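Long-range contact in iron-regulated ABC transporter siderophore-binding protein SirA (Staphylococcus aureus subsp. aureus, PDB 3MWF), which binds the iron siderophore staphyloferrin B, probably delivering it to an ABC transporter for iron uptake in Staphylococcus aureus: residues Leu161-Ile175 with Leu217-Pro230. Numbering follows the deposited sequence.
Sequences LKASVVNFRADHTRI and LMNADHIFVVKSDP. With SE8 (5-[(2-{[(3S)-5-{[(2S)-2-amino-2-carboxyethyl]amino}-3-carboxy-3-hydroxy-5-oxopentanoyl]amino}ethyl)amino]-2,5-dioxopentanoic acid), chain C.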
loop_
_atom_site.group_PDB
_atom_site.type_symbol
_atom_site.label_atom_id
_atom_site.label_comp_id
_atom_site.label_asym_id
_atom_site.label_seq_id
_atom_site.Cartn_x
_atom_site.Cartn_y
_atom_site.Cartn_z
ATOM N N LEU A 161 2.739 -21.393 3.209
ATOM C CA LEU A 161 3.835 -20.900 4.012
ATOM C C LEU A 161 3.299 -19.793 4.914
ATOM O O LEU A 161 2.380 -19.070 4.535
ATOM C CB LEU A 161 4.936 -20.299 3.125
ATOM C CG LEU A 161 5.584 -21.253 2.119
ATOM C CD1 LEU A 161 6.706 -20.506 1.403
ATOM C CD2 LEU A 161 6.077 -22.508 2.833
ATOM N N LYS A 162 3.910 -19.665 6.076
ATOM C CA LYS A 162 3.755 -18.441 6.866
ATOM C C LYS A 162 4.759 -17.374 6.402
ATOM O O LYS A 162 5.934 -17.658 6.130
ATOM C CB LYS A 162 3.903 -18.739 8.351
ATOM C CG LYS A 162 2.705 -19.488 8.886
ATOM C CD LYS A 162 2.900 -19.860 10.357
ATOM C CE LYS A 162 3.537 -21.217 10.525
ATOM N NZ LYS A 162 3.780 -21.554 11.972
ATOM N N ALA A 163 4.277 -16.132 6.329
ATOM C CA ALA A 163 5.107 -15.005 5.872
ATOM C C ALA A 163 5.023 -13.886 6.902
ATOM O O ALA A 163 4.031 -13.774 7.628
ATOM C CB ALA A 163 4.598 -14.484 4.501
ATOM N N SER A 164 6.081 -13.087 6.980
ATOM C CA SER A 164 5.959 -11.769 7.660
ATOM C C SER A 164 6.693 -10.747 6.817
ATOM O O SER A 164 7.621 -11.097 6.089
ATOM C CB SER A 164 6.495 -11.797 9.086
ATOM O OG SER A 164 7.898 -12.028 9.145
ATOM N N VAL A 165 6.242 -9.501 6.919
ATOM C CA VAL A 165 6.848 -8.376 6.222
ATOM C C VAL A 165 7.384 -7.459 7.320
ATOM O O VAL A 165 6.614 -6.881 8.112
ATOM C CB VAL A 165 5.794 -7.641 5.352
ATOM C CG1 VAL A 165 6.444 -6.410 4.661
ATOM C CG2 VAL A 165 5.229 -8.619 4.310
ATOM N N VAL A 166 8.704 -7.385 7.408
ATOM C CA VAL A 166 9.388 -6.647 8.491
ATOM C C VAL A 166 9.981 -5.400 7.874
ATOM O O VAL A 166 10.705 -5.491 6.861
ATOM C CB VAL A 166 10.500 -7.505 9.120
ATOM C CG1 VAL A 166 11.326 -6.709 10.130
ATOM C CG2 VAL A 166 9.867 -8.776 9.797
ATOM N N ASN A 167 9.680 -4.261 8.491
ATOM C CA ASN A 167 10.128 -2.945 7.981
ATOM C C ASN A 167 11.011 -2.283 9.010
ATOM O O ASN A 167 10.565 -1.921 10.123
ATOM C CB ASN A 167 8.872 -2.110 7.670
ATOM C CG ASN A 167 9.112 -0.591 7.586
ATOM O OD1 ASN A 167 8.283 0.176 8.089
ATOM N ND2 ASN A 167 10.218 -0.153 6.960
ATOM N N PHE A 168 12.289 -2.117 8.656
ATOM C CA PHE A 168 13.189 -1.385 9.542
ATOM C C PHE A 168 13.042 0.113 9.279
ATOM O O PHE A 168 13.095 0.549 8.112
ATOM C CB PHE A 168 14.632 -1.839 9.349
ATOM C CG PHE A 168 14.835 -3.271 9.731
ATOM C CD1 PHE A 168 14.603 -3.658 11.045
ATOM C CD2 PHE A 168 15.194 -4.222 8.788
ATOM C CE1 PHE A 168 14.747 -4.976 11.434
ATOM C CE2 PHE A 168 15.364 -5.574 9.176
ATOM C CZ PHE A 168 15.121 -5.944 10.506
ATOM N N ARG A 169 12.810 0.872 10.350
ATOM C CA ARG A 169 12.667 2.344 10.243
ATOM C C ARG A 169 13.829 2.982 10.976
ATOM O O ARG A 169 14.722 2.286 11.444
ATOM C CB ARG A 169 11.343 2.802 10.838
ATOM C CG ARG A 169 10.112 2.203 10.131
ATOM C CD ARG A 169 9.025 3.290 9.882
ATOM N NE ARG A 169 8.231 2.865 8.743
ATOM C CZ ARG A 169 7.674 3.647 7.851
ATOM N NH1 ARG A 169 7.793 4.997 7.895
ATOM N NH2 ARG A 169 6.997 3.060 6.893
ATOM N N ALA A 170 13.831 4.304 11.079
ATOM C CA ALA A 170 14.971 5.001 11.684
ATOM C C ALA A 170 15.124 4.754 13.198
ATOM O O ALA A 170 16.249 4.781 13.734
ATOM C CB ALA A 170 14.854 6.539 11.395
ATOM N N ASP A 171 14.001 4.540 13.889
ATOM C CA ASP A 171 13.995 4.503 15.365
ATOM C C ASP A 171 13.081 3.400 15.918
ATOM O O ASP A 171 12.781 3.379 17.116
ATOM C CB ASP A 171 13.570 5.870 15.933
ATOM C CG ASP A 171 12.180 6.310 15.439
ATOM O OD1 ASP A 171 11.483 5.528 14.725
ATOM O OD2 ASP A 171 11.782 7.462 15.743
ATOM N N HIS A 172 12.637 2.493 15.043
ATOM C CA HIS A 172 11.798 1.358 15.453
ATOM C C HIS A 172 11.671 0.388 14.295
ATOM O O HIS A 172 12.211 0.634 13.219
ATOM C CB HIS A 172 10.399 1.805 15.970
ATOM C CG HIS A 172 9.456 2.298 14.906
ATOM N ND1 HIS A 172 9.572 3.546 14.327
ATOM C CD2 HIS A 172 8.356 1.725 14.345
ATOM C CE1 HIS A 172 8.597 3.719 13.448
ATOM N NE2 HIS A 172 7.839 2.631 13.444
ATOM N N THR A 173 10.949 -0.707 14.514
ATOM C CA THR A 173 10.750 -1.689 13.481
ATOM C C THR A 173 9.251 -1.971 13.406
ATOM O O THR A 173 8.568 -1.906 14.422
ATOM C CB THR A 173 11.542 -2.974 13.783
ATOM O OG1 THR A 173 12.951 -2.672 13.765
ATOM C CG2 THR A 173 11.250 -4.074 12.759
ATOM N N ARG A 174 8.739 -2.220 12.214
ATOM C CA ARG A 174 7.320 -2.558 12.057
ATOM C C ARG A 174 7.099 -3.940 11.460
ATOM O O ARG A 174 7.943 -4.448 10.736
ATOM C CB ARG A 174 6.641 -1.533 11.144
ATOM C CG ARG A 174 6.519 -0.136 11.815
ATOM C CD ARG A 174 5.964 0.824 10.785
ATOM N NE ARG A 174 5.883 2.182 11.351
ATOM C CZ ARG A 174 5.139 3.141 10.803
ATOM N NH1 ARG A 174 4.495 2.901 9.656
ATOM N NH2 ARG A 174 5.092 4.358 11.369
ATOM N N ILE A 175 5.952 -4.541 11.757
ATOM C CA ILE A 175 5.523 -5.706 10.954
ATOM C C ILE A 175 4.273 -5.280 10.222
ATOM O O ILE A 175 3.313 -4.836 10.862
ATOM C CB ILE A 175 5.175 -6.941 11.848
ATOM C CG1 ILE A 175 6.374 -7.288 12.725
ATOM C CG2 ILE A 175 4.699 -8.107 10.941
ATOM C CD1 ILE A 175 6.034 -8.398 13.834
ATOM N N LEU A 217 7.649 -12.267 17.333
ATOM C CA LEU A 217 6.383 -12.011 16.674
ATOM C C LEU A 217 6.499 -12.055 15.138
ATOM O O LEU A 217 5.495 -12.274 14.444
ATOM C CB LEU A 217 5.767 -10.679 17.168
ATOM C CG LEU A 217 4.329 -10.322 16.767
ATOM C CD1 LEU A 217 3.347 -11.395 17.272
ATOM C CD2 LEU A 217 3.924 -8.917 17.310
ATOM N N MET A 218 7.716 -11.849 14.634
ATOM C CA MET A 218 8.005 -11.869 13.209
ATOM C C MET A 218 8.098 -13.274 12.639
ATOM O O MET A 218 8.253 -13.444 11.421
ATOM C CB MET A 218 9.381 -11.204 12.977
ATOM C CG MET A 218 9.413 -9.757 13.435
ATOM S SD MET A 218 11.120 -9.188 13.259
ATOM C CE MET A 218 10.910 -7.546 13.904
ATOM N N ASN A 219 8.076 -14.300 13.500
ATOM C CA ASN A 219 8.415 -15.637 13.003
ATOM C C ASN A 219 7.556 -16.075 11.816
ATOM O O ASN A 219 6.354 -15.842 11.788
ATOM C CB ASN A 219 8.342 -16.698 14.117
ATOM C CG ASN A 219 9.144 -17.939 13.749
ATOM O OD1 ASN A 219 10.173 -17.847 13.043
ATOM N ND2 ASN A 219 8.660 -19.107 14.171
ATOM N N ALA A 220 8.194 -16.711 10.831
ATOM C CA ALA A 220 7.566 -17.085 9.585
ATOM C C ALA A 220 8.482 -18.064 8.871
ATOM O O ALA A 220 9.668 -18.177 9.210
ATOM C CB ALA A 220 7.357 -15.840 8.708
ATOM N N ASP A 221 7.926 -18.790 7.909
ATOM C CA ASP A 221 8.734 -19.616 6.985
ATOM C C ASP A 221 9.555 -18.789 5.986
ATOM O O ASP A 221 10.627 -19.217 5.558
ATOM C CB ASP A 221 7.836 -20.575 6.235
ATOM C CG ASP A 221 7.027 -21.443 7.178
ATOM O OD1 ASP A 221 7.607 -21.954 8.157
ATOM O OD2 ASP A 221 5.819 -21.558 6.945
ATOM N N HIS A 222 9.048 -17.614 5.624
ATOM C CA HIS A 222 9.792 -16.664 4.797
ATOM C C HIS A 222 9.523 -15.241 5.291
ATOM O O HIS A 222 8.369 -14.900 5.598
ATOM C CB HIS A 222 9.355 -16.782 3.332
ATOM C CG HIS A 222 10.334 -16.171 2.380
ATOM N ND1 HIS A 222 11.254 -16.925 1.677
ATOM C CD2 HIS A 222 10.586 -14.877 2.073
ATOM C CE1 HIS A 222 12.036 -16.115 0.977
ATOM N NE2 HIS A 222 11.644 -14.866 1.194
ATOM N N ILE A 223 10.570 -14.419 5.300
ATOM C CA ILE A 223 10.460 -13.044 5.802
ATOM C C ILE A 223 10.885 -12.085 4.712
ATOM O O ILE A 223 11.913 -12.284 4.067
ATOM C CB ILE A 223 11.303 -12.845 7.096
ATOM C CG1 ILE A 223 10.703 -13.651 8.262
ATOM C CG2 ILE A 223 11.456 -11.329 7.453
ATOM C CD1 ILE A 223 11.551 -13.611 9.555
ATOM N N PHE A 224 10.075 -11.049 4.504
ATOM C CA PHE A 224 10.318 -10.056 3.478
ATOM C C PHE A 224 10.734 -8.800 4.188
ATOM O O PHE A 224 9.972 -8.278 5.009
ATOM C CB PHE A 224 9.014 -9.854 2.701
ATOM C CG PHE A 224 8.559 -11.095 1.991
ATOM C CD1 PHE A 224 9.145 -11.449 0.770
ATOM C CD2 PHE A 224 7.609 -11.957 2.563
ATOM C CE1 PHE A 224 8.766 -12.603 0.116
ATOM C CE2 PHE A 224 7.199 -13.121 1.909
ATOM C CZ PHE A 224 7.786 -13.450 0.669
ATOM N N VAL A 225 11.944 -8.322 3.905
ATOM C CA VAL A 225 12.468 -7.155 4.624
ATOM C C VAL A 225 12.404 -5.877 3.781
ATOM O O VAL A 225 12.941 -5.847 2.672
ATOM C CB VAL A 225 13.921 -7.414 5.080
ATOM C CG1 VAL A 225 14.548 -6.165 5.689
ATOM C CG2 VAL A 225 13.960 -8.547 6.093
ATOM N N VAL A 226 11.797 -4.826 4.331
ATOM C CA VAL A 226 11.670 -3.523 3.640
ATOM C C VAL A 226 12.360 -2.455 4.467
ATOM O O VAL A 226 12.040 -2.268 5.645
ATOM C CB VAL A 226 10.186 -3.114 3.444
ATOM C CG1 VAL A 226 10.088 -1.812 2.637
ATOM C CG2 VAL A 226 9.374 -4.196 2.763
ATOM N N LYS A 227 13.339 -1.765 3.874
ATOM C CA LYS A 227 14.016 -0.659 4.563
ATOM C C LYS A 227 13.303 0.601 4.082
ATOM O O LYS A 227 13.343 0.914 2.890
ATOM C CB LYS A 227 15.501 -0.634 4.172
ATOM C CG LYS A 227 16.307 -1.690 4.927
ATOM C CD LYS A 227 17.784 -1.672 4.507
ATOM C CE LYS A 227 18.007 -2.349 3.173
ATOM N NZ LYS A 227 17.890 -3.852 3.285
ATOM N N SER A 228 12.598 1.284 4.978
ATOM C CA SER A 228 11.769 2.416 4.559
ATOM C C SER A 228 11.424 3.301 5.734
ATOM O O SER A 228 10.925 2.832 6.749
ATOM C CB SER A 228 10.480 1.910 3.887
ATOM O OG SER A 228 9.658 2.991 3.443
ATOM N N ASP A 229 11.740 4.584 5.609
ATOM C CA ASP A 229 11.284 5.591 6.572
ATOM C C ASP A 229 11.363 6.954 5.869
ATOM O O ASP A 229 12.380 7.686 5.999
ATOM C CB ASP A 229 12.117 5.562 7.874
ATOM C CG ASP A 229 11.512 6.399 8.992
ATOM O OD1 ASP A 229 10.652 7.263 8.714
ATOM O OD2 ASP A 229 11.928 6.250 10.167
ATOM N N PRO A 230 10.307 7.291 5.102
ATOM C CA PRO A 230 10.417 8.407 4.153
ATOM C C PRO A 230 10.751 9.725 4.803
ATOM O O PRO A 230 11.509 10.531 4.228
ATOM C CB PRO A 230 9.008 8.495 3.563
ATOM C CG PRO A 230 8.622 7.017 3.472
ATOM C CD PRO A 230 9.127 6.444 4.808
HETATM C C1 SE8 C . 3.602 9.069 7.732
HETATM C C2 SE8 C . 4.919 8.345 7.732
HETATM C C3 SE8 C . 5.494 8.267 6.326
HETATM N N4 SE8 C . 4.691 7.442 5.430
HETATM C C5 SE8 C . 4.949 6.164 5.238
HETATM C C6 SE8 C . 3.948 5.386 4.419
HETATM C C7 SE8 C . 2.785 4.911 5.290
HETATM C C8 SE8 C . 1.725 4.283 4.367
HETATM C C9 SE8 C . 0.596 3.561 5.100
HETATM N N10 SE8 C . 0.183 4.065 6.261
HETATM C C11 SE8 C . -0.907 3.414 6.952
HETATM C C12 SE8 C . -2.090 4.354 7.106
HETATM N N13 SE8 C . -3.003 3.921 8.155
HETATM C C14 SE8 C . -2.829 4.190 9.483
HETATM C C15 SE8 C . -1.906 5.296 9.902
HETATM C C16 SE8 C . -0.549 4.643 9.814
HETATM C C17 SE8 C . 0.589 5.543 9.446
HETATM C C18 SE8 C . 1.678 5.521 10.409
HETATM O O19 SE8 C . 3.608 10.321 7.598
HETATM O O20 SE8 C . 2.563 8.404 7.916
HETATM N N21 SE8 C . 4.723 6.994 8.293
HETATM O O22 SE8 C . 5.925 5.591 5.681
HETATM C C23 SE8 C . 3.282 3.941 6.347
HETATM O O24 SE8 C . 3.566 2.763 6.018
HETATM O O25 SE8 C . 3.387 4.323 7.540
HETATM O O26 SE8 C . 2.255 6.042 6.005
HETATM O O27 SE8 C . 0.095 2.559 4.599
HETATM O O28 SE8 C . -3.372 3.546 10.362
HETATM O O29 SE8 C . 0.665 6.132 8.363
HETATM O O30 SE8 C . 2.804 5.806 10.015
HETATM O O31 SE8 C . 1.462 5.170 11.597
HETATM O O HOH W 1 4.048 -15.247 10.214
HETATM O O HOH W 2 8.346 6.391 10.927
#
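Strands 163-168 and 222-227 run side by side in the same direction, and their backbones alternate donor and acceptor: Ser164 N bonds to His222 O, Phe224 N to Ser164 O, Val166 N to Phe224 O and Val226 N to Val166 O. Side-chain bonds supplement this ladder near and beyond its ends. At the start, Asp221 OD2 accepts from Lys162 N at 2.8 Å, while Ser164 OG reaches Met218 O at 2.7 Å, in the carbonyl plane and on a lone pair. Toward the far end, Asn167 ND2 spends its two hydrogens on Val226 O and Ser228 O, each 3.1 Å away, and both oxygens lie in the amide plane, which fixes the rotation of the group. Beyond it, Asp229 OD2 takes the N-H of Ala170 at 2.9 Å.

Such a parallel pair, at the middle of a five-stranded mixed sheet, illustrates how a periplasmic-binding-protein fold places ligand-binding residues at strand ends. Here Arg169 and Arg174 face the siderophore. Asn167 OD1 receives Arg169 NE at 2.8 Å, a second-shell bond that orients the guanidinium so that NH1 and NH2 share SE8 O22; Ser228 O and Arg174 NH1 lie over its opposite faces. Arg174 NH1 meets SE8 O25, and Tyr176 and Arg93 also bond the ligand.

Apolar contacts line the face bearing Ser164 and Val166. The Met218 chain, extended beyond CG (chi2 174°, chi3 -178°), crosses Val166 at about a right angle, its SD 3.7 Å from Val166 CG2, and carries CE to Thr173 CG2. On the other face, Ala163 CB touches the edge of the Phe224 ring, whose CE2 is 3.9 Å away.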